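Local coordinates for protein amidohydrolase (Brucella melitensis biovar Abortus, PDB 4F0L) that probably acts as a metal-dependent deaminase of the amidohydrolase family, with an iron(III) ion in its metal site in this crystal, at residues H67-G72 with H129-D134; I93-A98 with E180-F185; E107-R112 with R447-A452; L163-Y168 with A209-A214. All blocks are in the same frame, centred on the assembly; numbering follows the deposited sequence.

In the fold
All four contacts lie in or against the amidohydrolase barrel. Contact 4, closest to the centre of the chain, is part of the barrel wall: two parallel strands joined mainly by backbone bonds. Contact 1 sits at the ends of the neighbouring strands, where aromatic rings back a metal ligand; it touches the other three. Contact 2 lies further out, between a helix and a loop following two barrel strands, and mixes ring packing with an arginine-to-carbonyl bond. Contact 3, about 13 Å from contact 1 between centres, joins a barrel helix to the C-terminal helix near the second subunit. Its packing between segments is apolar, an arginine salt bridge lies beside it, and one touching residue is exposed.

Contact 1. Residues H67-G72 with H129-D134; sequences HAFQYG and HYLHHD. With FE (Fe (III) ion), chain E.
H67 is both a metal ligand and one wall of an aromatic cluster: its NE2 binds the iron(III) ion at 2.2 Å while the rim of Y130 presses on a face of the same imidazole. CE2 of Y130 comes to 3.7 Å from H67 ND1, and the two planes stand 57° apart, so this is neither a flat stack nor an edge-on meeting. The other imidazole nitrogen, ND1, is held by the backbone oxygen of F128. With one nitrogen on the metal and one on a carbonyl, the ring has little freedom to turn, and Y130 covers part of one face.

F69 completes the cluster in an offset edge-to-face arrangement. Its far edge is aimed at the Y130 face, with centroids 5.6 Å apart and planes at 84°. Y130 CG lies between its own backbone N and carbonyl carbon (chi1 58°), which swings the ring back over the 67-72 turn. Nearer the base of F69, L131 CD2 packs 4.0 Å from CD2 of the phenyl ring. The extended Q70 chain passes over one face of F69 and meets Y130 at about a right angle, its NE2 2.9 Å from Y130 OH.

Two waters occupy further positions on the metal, and H65, H241 and D329 complete the shell. H65 and H67 form the His-X-His pair at the C-terminal end of the first barrel strand, and the whole arrangement is that of a mononuclear amidohydrolase metal site, here with an aromatic second shell behind one histidine.

Contact 2. Residues I93-A98 with E180-F185; sequences IMYKFA and EGQRRF
Y95 and A98, one turn apart on helix 88-100, receive the F185 ring between them. CE2 of F185 lies 3.9 Å from CE1 of Y95, and the A98 methyl, CB, meets F185 CZ at 4.0 Å, near the plane of the phenyl ring at its edge. F185 also makes an edge-to-face pair with Y130 and so carries the packing inward. G181 adds a carbonyl to this group: its O approaches the edge of the tyrosine ring, 3.3 Å from Y95 CE1.

In the barrel, the helix belongs to the excursion after strand 56-66 and residues 180-185 to the one after strand 160-167. Both therefore stand at the end of the (beta/alpha)8 barrel that holds the metal, with the F185 side chain about 11 Å from the iron(III) ion at nearest atoms.

The clear hydrogen bond comes from R184. A kink at chi3 (71°) turns its guanidinium toward the last turn of the helix, where NH1 donates to A98 O over 2.8 Å; the bond is bent, 135° at the hydrogen. The same NH1 bonds M101 O, and NE is taken by H133 O in the loop after strand 122-129.

Contact 3. Residues E107-R112 with R447-A452; sequences EAVALR and RAFQKA
A108 brings helix 103-119 close against the C-terminal helix 442-457, its CA only 5.3 Å from the CA of F449. Helix 103-119 is the outer helix of the first beta-alpha-beta unit of the amidohydrolase barrel, lying between strands 56-66 and 122-129, and the last helix of the chain packs across it. The two segment axes approach to 8.4 Å with their N-to-C directions 134° apart. Such closeness depends on small side chains at the crossing.

The first bump is the A108 methyl. It drops into a shallow hollow bordered by A448 and A452, one turn apart, with CB of A108 lying 4.3 Å from A448 CB and 4.2 Å from A452 CB. A backbone carbonyl forms part of the floor, A448 O being 3.9 Å from the same methyl.

The larger bump goes the other way. F449 stands with CG anti to the backbone N (chi1 175°), which lays its ring into the groove between V109 and R112. The wall on the arginine side is aliphatic: R112 CB touches F449 CB at 3.7 Å, and CG of the arginine lies against the base of the ring. Beyond CG the arginine turns away at chi2, and its NE forms a salt bridge with E446. Y71 meets the F449 ring from the metal-site loop, and R402 of the second subunit packs on it as well. On the valine side, V109 CG2 reaches CD1 of the F449 ring at 4.1 Å.

Contact 4. Residues L163-Y168 with A209-A214; sequences LLPVFY and AVLGVA
A214 O is gripped twice by strand 160-167: F167 N donates to it at 2.9 Å, and the CA of V166 makes a CA-H...O contact with it at 3.0 Å. The amide comes in from above the carbonyl plane, 49° out of it. The N-H of A214 turns to the same strand and donates to P165 O, so A214 bonds the residues before and after V166. Further back the ladder is straighter, with L163 N giving to V210 O at 2.8 Å and L163 O accepting from G212 N, both close to linear at the oxygen.

The parallel register is the same at both bridges, L163 with L211 and V166 with A214, but strand 210-215 is irregular between them and one rung is missing. P165 has no N-H, and where a bond to G212 O would fall its ring carbon CD sits 3.2 Å from that oxygen instead. G212 lets L164 CD2 lie across the strand, 3.7 Å from G212 CA.

L163 and L211 run side by side, and CD1 of L211 also reaches the proline ring. V166 and A214 meet on the opposite face, CG2 to CB at 3.6 Å.

These strands with helix 189-203 form a beta-alpha-beta crossover of the barrel. P165 and L211 pack outward on that helix, V166 and A214 meet F128 of strand 122-129, and V166 also touches Y130; F167 and V213 rest on helix 223-229.

Contact 1. Residues H67-G72 with H129-D134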
# COMPACT_ATOMS: atom_id res chain seq x y z
N HIS B 67 -13.33 10.28 -9.81
CA HIS B 67 -14.78 10.33 -9.77
C HIS B 67 -15.19 10.54 -8.36
O HIS B 67 -15.26 9.58 -7.57
CB HIS B 67 -15.39 9.04 -10.29
CG HIS B 67 -14.72 8.52 -11.52
ND1 HIS B 67 -14.66 9.23 -12.65
CD2 HIS B 67 -14.04 7.34 -11.76
CE1 HIS B 67 -13.98 8.51 -13.58
NE2 HIS B 67 -13.61 7.37 -13.03
N ALA B 68 -15.50 11.79 -8.02
CA ALA B 68 -15.62 12.20 -6.62
C ALA B 68 -16.65 11.37 -5.86
O ALA B 68 -16.40 10.98 -4.73
CB ALA B 68 -15.93 13.68 -6.50
N PHE B 69 -17.79 11.06 -6.48
CA PHE B 69 -18.86 10.36 -5.77
C PHE B 69 -18.47 8.97 -5.29
O PHE B 69 -19.00 8.50 -4.30
CB PHE B 69 -20.16 10.29 -6.61
CG PHE B 69 -20.11 9.33 -7.76
CD1 PHE B 69 -20.49 8.01 -7.59
CD2 PHE B 69 -19.69 9.74 -9.03
CE1 PHE B 69 -20.45 7.12 -8.66
CE2 PHE B 69 -19.65 8.87 -10.10
CZ PHE B 69 -20.03 7.55 -9.91
N GLN B 70 -17.52 8.34 -5.97
CA GLN B 70 -17.09 7.00 -5.63
C GLN B 70 -16.35 6.97 -4.30
O GLN B 70 -16.25 5.90 -3.67
CB GLN B 70 -16.26 6.36 -6.77
CG GLN B 70 -17.12 6.13 -8.02
CD GLN B 70 -16.36 5.54 -9.19
OE1 GLN B 70 -15.25 5.09 -9.05
NE2 GLN B 70 -17.00 5.46 -10.34
N TYR B 71 -15.82 8.12 -3.86
CA TYR B 71 -15.21 8.21 -2.53
C TYR B 71 -16.20 7.75 -1.46
O TYR B 71 -15.81 7.21 -0.44
CB TYR B 71 -14.81 9.64 -2.24
CG TYR B 71 -14.12 9.95 -0.91
CD1 TYR B 71 -12.81 9.55 -0.66
CD2 TYR B 71 -14.78 10.72 0.05
CE1 TYR B 71 -12.18 9.86 0.55
CE2 TYR B 71 -14.16 11.06 1.24
CZ TYR B 71 -12.86 10.62 1.50
OH TYR B 71 -12.26 10.98 2.68
N GLY B 72 -17.48 8.02 -1.68
CA GLY B 72 -18.51 7.57 -0.74
C GLY B 72 -18.60 6.05 -0.60
O GLY B 72 -19.00 5.55 0.44
N HIS B 129 -15.98 13.90 -14.70
CA HIS B 129 -17.26 14.10 -14.08
C HIS B 129 -18.42 13.64 -14.94
O HIS B 129 -18.74 14.29 -15.96
CB HIS B 129 -17.43 15.59 -13.81
CG HIS B 129 -18.77 15.95 -13.26
ND1 HIS B 129 -19.22 15.43 -12.12
CD2 HIS B 129 -19.77 16.79 -13.75
CE1 HIS B 129 -20.45 15.93 -11.86
NE2 HIS B 129 -20.79 16.76 -12.86
N TYR B 130 -19.06 12.54 -14.56
CA TYR B 130 -20.17 12.03 -15.37
C TYR B 130 -21.52 11.94 -14.68
O TYR B 130 -22.48 11.48 -15.28
CB TYR B 130 -19.82 10.68 -16.03
CG TYR B 130 -19.44 9.53 -15.14
CD1 TYR B 130 -20.40 8.74 -14.51
CD2 TYR B 130 -18.11 9.15 -15.00
CE1 TYR B 130 -20.04 7.65 -13.73
CE2 TYR B 130 -17.74 8.06 -14.23
CZ TYR B 130 -18.70 7.31 -13.60
OH TYR B 130 -18.33 6.23 -12.84
N LEU B 131 -21.60 12.38 -13.44
CA LEU B 131 -22.83 12.31 -12.70
C LEU B 131 -23.55 13.64 -12.91
O LEU B 131 -23.36 14.60 -12.14
CB LEU B 131 -22.53 12.05 -11.24
CG LEU B 131 -23.71 11.93 -10.30
CD1 LEU B 131 -24.71 10.88 -10.77
CD2 LEU B 131 -23.18 11.66 -8.89
N HIS B 132 -24.36 13.70 -13.97
CA HIS B 132 -24.89 14.98 -14.45
C HIS B 132 -26.29 15.30 -14.01
O HIS B 132 -26.54 16.38 -13.49
CB HIS B 132 -24.88 15.03 -15.97
CG HIS B 132 -23.50 14.96 -16.58
ND1 HIS B 132 -22.52 15.83 -16.25
CD2 HIS B 132 -22.97 14.12 -17.57
CE1 HIS B 132 -21.42 15.55 -16.98
NE2 HIS B 132 -21.69 14.50 -17.77
N HIS B 133 -27.23 14.40 -14.28
CA HIS B 133 -28.64 14.74 -14.24
C HIS B 133 -29.32 14.25 -12.99
O HIS B 133 -28.71 13.60 -12.15
CB HIS B 133 -29.30 14.21 -15.51
CG HIS B 133 -28.62 14.68 -16.77
ND1 HIS B 133 -28.40 15.99 -17.03
CD2 HIS B 133 -28.12 13.98 -17.87
CE1 HIS B 133 -27.78 16.10 -18.22
NE2 HIS B 133 -27.62 14.87 -18.73
N ASP B 134 -30.61 14.54 -12.86
CA ASP B 134 -31.34 14.16 -11.65
C ASP B 134 -31.57 12.63 -11.62
O ASP B 134 -31.16 11.92 -12.54
CB ASP B 134 -32.61 15.01 -11.59
CG ASP B 134 -33.30 15.02 -10.23
OD1 ASP B 134 -32.89 14.30 -9.28
OD2 ASP B 134 -34.31 15.73 -10.13
FE FE E . -12.07 6.20 -14.05
O HOH W 1 -11.16 4.24 -14.25
O HOH W 2 -13.67 4.64 -13.62

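Contact 2. Residues I93-A98 with E180-F185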
# COMPACT_ATOMS: atom_id res chain seq x y z
N ILE B 93 -22.84 -1.59 -6.00
CA ILE B 93 -22.60 -0.53 -5.03
C ILE B 93 -22.42 0.79 -5.79
O ILE B 93 -23.00 1.79 -5.42
CB ILE B 93 -21.41 -0.82 -4.11
CG1 ILE B 93 -21.62 -2.14 -3.31
CG2 ILE B 93 -21.19 0.33 -3.14
CD1 ILE B 93 -22.92 -2.25 -2.53
N MET B 94 -21.67 0.77 -6.90
CA MET B 94 -21.41 1.99 -7.63
C MET B 94 -22.72 2.62 -8.14
O MET B 94 -22.93 3.82 -7.98
CB MET B 94 -20.43 1.77 -8.78
CG MET B 94 -19.92 3.08 -9.37
SD MET B 94 -20.96 3.74 -10.71
CE MET B 94 -20.24 2.79 -12.06
N TYR B 95 -23.60 1.80 -8.73
CA TYR B 95 -24.90 2.29 -9.21
C TYR B 95 -25.87 2.67 -8.05
O TYR B 95 -26.64 3.60 -8.21
CB TYR B 95 -25.54 1.31 -10.22
CG TYR B 95 -24.94 1.47 -11.60
CD1 TYR B 95 -25.36 2.49 -12.45
CD2 TYR B 95 -23.91 0.62 -12.05
CE1 TYR B 95 -24.78 2.65 -13.70
CE2 TYR B 95 -23.34 0.77 -13.30
CZ TYR B 95 -23.77 1.80 -14.12
OH TYR B 95 -23.18 1.96 -15.36
N LYS B 96 -25.81 2.01 -6.89
CA LYS B 96 -26.58 2.47 -5.74
C LYS B 96 -26.25 3.93 -5.39
O LYS B 96 -27.16 4.75 -5.25
CB LYS B 96 -26.38 1.59 -4.51
CG LYS B 96 -27.05 2.14 -3.25
CD LYS B 96 -27.17 1.10 -2.15
CE LYS B 96 -27.40 1.76 -0.79
NZ LYS B 96 -27.86 0.80 0.25
N PHE B 97 -24.95 4.26 -5.29
CA PHE B 97 -24.52 5.65 -5.07
C PHE B 97 -24.87 6.56 -6.27
O PHE B 97 -25.44 7.63 -6.07
CB PHE B 97 -23.01 5.75 -4.78
CG PHE B 97 -22.66 5.45 -3.35
CD1 PHE B 97 -22.74 4.15 -2.86
CD2 PHE B 97 -22.28 6.48 -2.48
CE1 PHE B 97 -22.43 3.87 -1.54
CE2 PHE B 97 -21.97 6.20 -1.16
CZ PHE B 97 -22.04 4.89 -0.69
N ALA B 98 -24.48 6.15 -7.47
CA ALA B 98 -24.63 6.98 -8.67
C ALA B 98 -26.10 7.36 -8.90
O ALA B 98 -26.39 8.49 -9.24
CB ALA B 98 -24.04 6.28 -9.91
N GLU B 180 -30.98 2.17 -19.15
CA GLU B 180 -31.64 2.98 -18.14
C GLU B 180 -30.77 3.22 -16.89
O GLU B 180 -30.87 4.27 -16.29
CB GLU B 180 -32.98 2.32 -17.79
CG GLU B 180 -33.88 3.10 -16.82
CD GLU B 180 -34.45 4.40 -17.40
OE1 GLU B 180 -34.15 4.79 -18.55
OE2 GLU B 180 -35.22 5.04 -16.66
N GLY B 181 -29.90 2.28 -16.54
CA GLY B 181 -28.94 2.47 -15.44
C GLY B 181 -27.99 3.65 -15.65
O GLY B 181 -27.48 4.23 -14.69
N GLN B 182 -27.74 3.99 -16.91
CA GLN B 182 -26.85 5.11 -17.28
C GLN B 182 -27.52 6.46 -17.42
O GLN B 182 -26.88 7.45 -17.80
CB GLN B 182 -26.12 4.77 -18.58
CG GLN B 182 -24.90 3.94 -18.30
CD GLN B 182 -25.12 2.50 -18.56
OE1 GLN B 182 -25.05 2.06 -19.73
NE2 GLN B 182 -25.41 1.73 -17.49
N ARG B 183 -28.80 6.51 -17.10
CA ARG B 183 -29.62 7.69 -17.37
C ARG B 183 -29.10 9.02 -16.82
O ARG B 183 -29.37 10.06 -17.40
CB ARG B 183 -31.04 7.47 -16.87
CG ARG B 183 -31.15 7.35 -15.37
CD ARG B 183 -32.58 6.99 -14.98
NE ARG B 183 -32.74 6.63 -13.58
CZ ARG B 183 -32.56 5.41 -13.09
NH1 ARG B 183 -32.19 4.38 -13.85
NH2 ARG B 183 -32.78 5.21 -11.80
N ARG B 184 -28.40 9.02 -15.69
CA ARG B 184 -27.90 10.31 -15.16
C ARG B 184 -26.63 10.80 -15.86
O ARG B 184 -26.16 11.90 -15.57
CB ARG B 184 -27.63 10.22 -13.66
CG ARG B 184 -28.77 9.65 -12.85
CD ARG B 184 -28.50 9.79 -11.38
NE ARG B 184 -28.58 11.18 -10.91
CZ ARG B 184 -28.33 11.57 -9.66
NH1 ARG B 184 -27.97 10.69 -8.73
NH2 ARG B 184 -28.48 12.83 -9.30
N PHE B 185 -26.05 9.97 -16.74
CA PHE B 185 -24.74 10.24 -17.36
C PHE B 185 -24.89 10.77 -18.77
O PHE B 185 -23.94 11.31 -19.33
CB PHE B 185 -23.88 8.97 -17.46
CG PHE B 185 -23.79 8.15 -16.18
CD1 PHE B 185 -23.93 8.72 -14.94
CD2 PHE B 185 -23.55 6.78 -16.27
CE1 PHE B 185 -23.85 7.97 -13.79
CE2 PHE B 185 -23.48 6.00 -15.12
CZ PHE B 185 -23.64 6.60 -13.89

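Contact 3. Residues E107-R112 with R447-A452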
# COMPACT_ATOMS: atom_id res chain seq x y z
N GLU B 107 -21.75 17.50 -3.19
CA GLU B 107 -20.83 18.54 -2.76
C GLU B 107 -20.10 18.12 -1.49
O GLU B 107 -18.89 18.35 -1.37
CB GLU B 107 -21.55 19.86 -2.52
CG GLU B 107 -20.58 21.02 -2.27
CD GLU B 107 -21.24 22.38 -2.10
OE1 GLU B 107 -22.42 22.55 -2.47
OE2 GLU B 107 -20.56 23.30 -1.59
N ALA B 108 -20.83 17.55 -0.53
CA ALA B 108 -20.26 17.07 0.73
C ALA B 108 -19.22 15.98 0.54
O ALA B 108 -18.13 16.03 1.14
CB ALA B 108 -21.35 16.57 1.66
N VAL B 109 -19.54 14.99 -0.29
CA VAL B 109 -18.61 13.93 -0.64
C VAL B 109 -17.35 14.47 -1.36
O VAL B 109 -16.22 14.13 -0.97
CB VAL B 109 -19.28 12.86 -1.49
CG1 VAL B 109 -18.27 11.84 -1.98
CG2 VAL B 109 -20.40 12.19 -0.68
N ALA B 110 -17.55 15.31 -2.38
CA ALA B 110 -16.42 15.89 -3.10
C ALA B 110 -15.53 16.74 -2.19
O ALA B 110 -14.32 16.69 -2.28
CB ALA B 110 -16.91 16.72 -4.27
N LEU B 111 -16.14 17.53 -1.31
CA LEU B 111 -15.33 18.31 -0.38
C LEU B 111 -14.45 17.43 0.48
O LEU B 111 -13.22 17.67 0.57
CB LEU B 111 -16.18 19.26 0.48
CG LEU B 111 -15.41 20.04 1.56
CD1 LEU B 111 -14.36 20.93 0.93
CD2 LEU B 111 -16.36 20.86 2.45
N ARG B 112 -15.02 16.39 1.09
CA ARG B 112 -14.24 15.55 2.00
C ARG B 112 -13.15 14.79 1.25
O ARG B 112 -12.06 14.58 1.78
CB ARG B 112 -15.14 14.60 2.77
CG ARG B 112 -14.45 13.80 3.85
CD ARG B 112 -13.88 14.73 4.94
NE ARG B 112 -13.03 14.05 5.93
CZ ARG B 112 -11.74 13.73 5.76
NH1 ARG B 112 -11.09 14.01 4.64
NH2 ARG B 112 -11.09 13.11 6.72
N ARG B 447 -17.90 15.97 9.22
CA ARG B 447 -19.28 15.93 9.75
C ARG B 447 -20.29 15.93 8.62
O ARG B 447 -21.24 15.16 8.63
CB ARG B 447 -19.56 17.07 10.72
CG ARG B 447 -19.01 16.86 12.10
CD ARG B 447 -19.47 17.97 13.08
NE ARG B 447 -18.77 19.25 12.84
CZ ARG B 447 -17.58 19.60 13.35
NH1 ARG B 447 -17.03 20.77 13.05
NH2 ARG B 447 -16.93 18.80 14.19
N ALA B 448 -20.09 16.79 7.63
CA ALA B 448 -21.01 16.84 6.51
C ALA B 448 -20.95 15.54 5.67
O ALA B 448 -21.98 15.03 5.22
CB ALA B 448 -20.72 18.07 5.65
N PHE B 449 -19.75 14.99 5.51
CA PHE B 449 -19.58 13.72 4.80
C PHE B 449 -20.31 12.57 5.49
O PHE B 449 -20.99 11.80 4.82
CB PHE B 449 -18.09 13.40 4.66
CG PHE B 449 -17.79 12.07 4.04
CD1 PHE B 449 -18.15 11.79 2.73
CD2 PHE B 449 -17.14 11.09 4.78
CE1 PHE B 449 -17.88 10.56 2.16
CE2 PHE B 449 -16.87 9.85 4.20
CZ PHE B 449 -17.25 9.59 2.89
N GLN B 450 -20.18 12.45 6.81
CA GLN B 450 -20.84 11.35 7.56
C GLN B 450 -22.37 11.48 7.48
O GLN B 450 -23.07 10.48 7.34
CB GLN B 450 -20.39 11.28 9.03
CG GLN B 450 -18.93 10.90 9.22
CD GLN B 450 -18.62 9.51 8.70
OE1 GLN B 450 -19.50 8.66 8.67
NE2 GLN B 450 -17.41 9.29 8.25
N LYS B 451 -22.88 12.71 7.48
CA LYS B 451 -24.31 12.94 7.30
C LYS B 451 -24.75 12.44 5.92
O LYS B 451 -25.68 11.63 5.83
CB LYS B 451 -24.64 14.42 7.49
CG LYS B 451 -26.13 14.77 7.56
CD LYS B 451 -26.30 16.27 7.81
CE LYS B 451 -27.67 16.83 7.40
NZ LYS B 451 -28.66 17.00 8.51
N ALA B 452 -24.05 12.84 4.87
CA ALA B 452 -24.38 12.37 3.51
C ALA B 452 -24.29 10.83 3.37
O ALA B 452 -25.16 10.19 2.78
CB ALA B 452 -23.52 13.07 2.46

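Contact 4. Residues L163-Y168 with A209-A214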
# COMPACT_ATOMS: atom_id res chain seq x y z
N LEU B 163 -11.57 20.62 -14.53
CA LEU B 163 -12.88 19.99 -14.60
C LEU B 163 -13.07 19.42 -15.99
O LEU B 163 -12.86 20.11 -16.99
CB LEU B 163 -13.97 20.99 -14.28
CG LEU B 163 -15.43 20.56 -14.36
CD1 LEU B 163 -15.75 19.56 -13.24
CD2 LEU B 163 -16.30 21.81 -14.25
N LEU B 164 -13.44 18.14 -16.04
CA LEU B 164 -13.52 17.39 -17.30
C LEU B 164 -14.92 16.72 -17.41
O LEU B 164 -15.08 15.53 -17.11
CB LEU B 164 -12.41 16.34 -17.32
CG LEU B 164 -10.97 16.88 -17.20
CD1 LEU B 164 -10.02 15.74 -16.85
CD2 LEU B 164 -10.49 17.64 -18.44
N PRO B 165 -15.93 17.51 -17.75
CA PRO B 165 -17.27 16.93 -17.88
C PRO B 165 -17.26 15.84 -18.93
O PRO B 165 -16.69 16.03 -20.02
CB PRO B 165 -18.12 18.12 -18.34
CG PRO B 165 -17.39 19.32 -17.82
CD PRO B 165 -15.96 18.95 -18.05
N VAL B 166 -17.90 14.72 -18.62
CA VAL B 166 -17.87 13.52 -19.44
C VAL B 166 -19.04 13.45 -20.47
O VAL B 166 -20.24 13.72 -20.15
CB VAL B 166 -17.92 12.28 -18.54
CG1 VAL B 166 -18.01 10.98 -19.36
CG2 VAL B 166 -16.68 12.24 -17.63
N PHE B 167 -18.67 13.13 -21.69
CA PHE B 167 -19.64 12.86 -22.72
C PHE B 167 -19.86 11.36 -22.76
O PHE B 167 -18.90 10.60 -22.94
CB PHE B 167 -19.20 13.35 -24.11
CG PHE B 167 -20.23 13.05 -25.16
CD1 PHE B 167 -21.35 13.84 -25.29
CD2 PHE B 167 -20.15 11.88 -25.89
CE1 PHE B 167 -22.34 13.53 -26.20
CE2 PHE B 167 -21.13 11.54 -26.79
CZ PHE B 167 -22.24 12.38 -26.95
N TYR B 168 -21.12 10.96 -22.64
CA TYR B 168 -21.53 9.55 -22.56
C TYR B 168 -22.90 9.40 -23.22
O TYR B 168 -23.84 10.08 -22.84
CB TYR B 168 -21.65 9.17 -21.08
CG TYR B 168 -21.70 7.69 -20.73
CD1 TYR B 168 -22.66 6.83 -21.25
CD2 TYR B 168 -20.80 7.17 -19.82
CE1 TYR B 168 -22.69 5.49 -20.90
CE2 TYR B 168 -20.83 5.85 -19.47
CZ TYR B 168 -21.77 5.02 -20.02
OH TYR B 168 -21.76 3.71 -19.63
N ALA B 209 -8.41 27.49 -12.74
CA ALA B 209 -9.25 26.39 -13.17
C ALA B 209 -8.99 26.16 -14.63
O ALA B 209 -8.73 27.11 -15.38
CB ALA B 209 -10.72 26.68 -12.95
N VAL B 210 -9.10 24.90 -15.02
CA VAL B 210 -9.07 24.53 -16.41
C VAL B 210 -10.34 23.75 -16.73
O VAL B 210 -10.79 22.96 -15.90
CB VAL B 210 -7.80 23.70 -16.73
CG1 VAL B 210 -7.83 23.22 -18.18
CG2 VAL B 210 -6.54 24.56 -16.50
N LEU B 211 -10.93 23.99 -17.90
CA LEU B 211 -12.13 23.25 -18.34
C LEU B 211 -11.79 22.50 -19.61
O LEU B 211 -11.49 23.13 -20.64
CB LEU B 211 -13.32 24.18 -18.58
CG LEU B 211 -14.65 23.59 -19.09
CD1 LEU B 211 -15.21 22.61 -18.06
CD2 LEU B 211 -15.68 24.68 -19.42
N GLY B 212 -11.83 21.16 -19.55
CA GLY B 212 -11.64 20.34 -20.73
C GLY B 212 -12.88 19.48 -20.98
O GLY B 212 -13.96 19.79 -20.47
N VAL B 213 -12.73 18.41 -21.74
CA VAL B 213 -13.82 17.46 -22.03
C VAL B 213 -13.35 16.02 -21.88
O VAL B 213 -12.15 15.73 -22.00
CB VAL B 213 -14.40 17.65 -23.45
CG1 VAL B 213 -14.86 19.11 -23.67
CG2 VAL B 213 -13.38 17.22 -24.49
N ALA B 214 -14.29 15.13 -21.55
CA ALA B 214 -13.97 13.75 -21.24
C ALA B 214 -14.97 12.83 -21.95
O ALA B 214 -15.93 12.39 -21.36
CB ALA B 214 -14.00 13.49 -19.73